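Local coordinates for putative efflux transporter (Bacteroides eggerthii, PDB 4L8J), which probably serves as the periplasmic adaptor (membrane-fusion) subunit of an efflux pump, as in other members of the HlyD family, at residues R93-R97 with Q98-L102. Residues are numbered along the deposited sequence; the frame is centred on the assembly and turned at random.
Sequences RLLGR and QAISL
The amide of Ala99 donates to Leu94 O over 2.6 Å, bending slightly at the hydrogen (152°), and one residue earlier Gln98 N reaches Leu95 O at 2.7 Å. The two bonds meet their carbonyls differently: Ala99 N stays within 19° of the Leu94 carbonyl plane, whereas Gln98 N stands well above that of Leu95. Together with the positive phi of Gln98, the C-prime residue, they make a Schellman motif, and the inner bond also closes a type I turn from Leu95 to Gln98.

After the turn, apolar side chains pack against Leu94 and Leu95 of the helix end. Ile100 projects toward the helix end, its CG2 lying 3.7 Å from Leu94 CB and 3.9 Å from Leu95 CB, while its CD1 meets Leu94 CD1. The other Leu94 branch, CD2, touches Ala99 CB at 3.8 Å. With CG anti to the backbone N (chi1 -176°), Leu95 extends its methyls toward the next helix: CD1 comes to 3.7 Å from Ile100 O, and CD2 meets Leu102 CD1 at 3.9 Å. Ala99 CB stands obliquely to the Arg97 guanidinium, nearest NE (3.7 Å).

Ser101 is the N-cap of the following helix, its OG hydrogen-bonded to Glu104 N. Thus a helix C-cap and an N-cap lie within a few residues, joining helices 68-95 and 102-127 at the solvent-exposed tip of the alpha-helical hairpin; the centre of the contact lies about 66 Å from the centre of the chain.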
# COMPACT_ATOMS: atom_id res chain seq x y z
N ARG A 93 -38.11 -77.84 37.23
CA ARG A 93 -37.60 -78.76 38.25
C ARG A 93 -38.14 -80.17 38.04
O ARG A 93 -37.34 -81.10 38.10
CB ARG A 93 -37.92 -78.25 39.66
CG ARG A 93 -36.86 -77.30 40.19
CD ARG A 93 -36.82 -77.26 41.72
NE ARG A 93 -38.15 -77.17 42.33
CZ ARG A 93 -38.87 -76.06 42.44
NH1 ARG A 93 -38.39 -74.90 41.98
NH2 ARG A 93 -40.07 -76.08 43.01
N LEU A 94 -39.46 -80.32 37.74
CA LEU A 94 -40.13 -81.60 37.45
C LEU A 94 -39.60 -82.26 36.17
O LEU A 94 -39.48 -83.49 36.11
CB LEU A 94 -41.65 -81.39 37.29
CG LEU A 94 -42.49 -81.10 38.54
CD1 LEU A 94 -43.91 -80.75 38.15
CD2 LEU A 94 -42.53 -82.29 39.47
N LEU A 95 -39.37 -81.46 35.09
CA LEU A 95 -38.85 -82.02 33.84
C LEU A 95 -37.40 -82.45 34.02
O LEU A 95 -37.02 -83.49 33.49
CB LEU A 95 -38.99 -81.01 32.67
CG LEU A 95 -38.57 -81.50 31.27
CD1 LEU A 95 -39.45 -82.66 30.79
CD2 LEU A 95 -38.62 -80.37 30.29
N GLY A 96 -36.61 -81.65 34.74
CA GLY A 96 -35.19 -81.89 35.05
C GLY A 96 -34.90 -83.22 35.72
O GLY A 96 -33.75 -83.69 35.69
N ARG A 97 -35.94 -83.85 36.32
CA ARG A 97 -35.87 -85.16 36.96
C ARG A 97 -36.86 -86.10 36.28
O ARG A 97 -37.12 -87.20 36.77
CB ARG A 97 -36.12 -85.06 38.50
CG ARG A 97 -37.58 -84.83 38.94
CD ARG A 97 -37.78 -85.32 40.36
NE ARG A 97 -39.06 -84.89 40.93
CZ ARG A 97 -39.25 -83.73 41.56
NH1 ARG A 97 -38.24 -82.88 41.71
NH2 ARG A 97 -40.44 -83.42 42.04
N GLN A 98 -37.41 -85.66 35.12
CA GLN A 98 -38.35 -86.41 34.27
C GLN A 98 -39.65 -86.84 35.00
O GLN A 98 -40.24 -87.86 34.65
CB GLN A 98 -37.65 -87.63 33.62
CG GLN A 98 -36.39 -87.27 32.81
CD GLN A 98 -36.72 -86.44 31.58
OE1 GLN A 98 -37.81 -86.54 31.01
NE2 GLN A 98 -35.75 -85.66 31.12
N ALA A 99 -40.15 -86.01 35.94
CA ALA A 99 -41.39 -86.26 36.69
C ALA A 99 -42.67 -85.82 35.92
O ALA A 99 -43.78 -86.21 36.30
CB ALA A 99 -41.32 -85.55 38.02
N ILE A 100 -42.50 -85.02 34.83
CA ILE A 100 -43.58 -84.49 33.99
C ILE A 100 -43.28 -84.71 32.51
O ILE A 100 -42.11 -84.84 32.15
CB ILE A 100 -43.75 -82.97 34.34
CG1 ILE A 100 -45.15 -82.45 33.98
CG2 ILE A 100 -42.62 -82.08 33.78
CD1 ILE A 100 -45.46 -81.01 34.58
N SER A 101 -44.32 -84.73 31.65
CA SER A 101 -44.13 -84.84 30.21
C SER A 101 -43.56 -83.56 29.61
O SER A 101 -43.83 -82.46 30.11
CB SER A 101 -45.45 -85.13 29.49
OG SER A 101 -46.50 -84.28 29.93
N LEU A 102 -42.82 -83.70 28.50
CA LEU A 102 -42.32 -82.54 27.80
C LEU A 102 -43.52 -81.72 27.27
O LEU A 102 -43.49 -80.49 27.33
CB LEU A 102 -41.35 -82.89 26.66
CG LEU A 102 -40.85 -81.63 25.98
CD1 LEU A 102 -39.57 -81.11 26.59
CD2 LEU A 102 -40.97 -81.69 24.51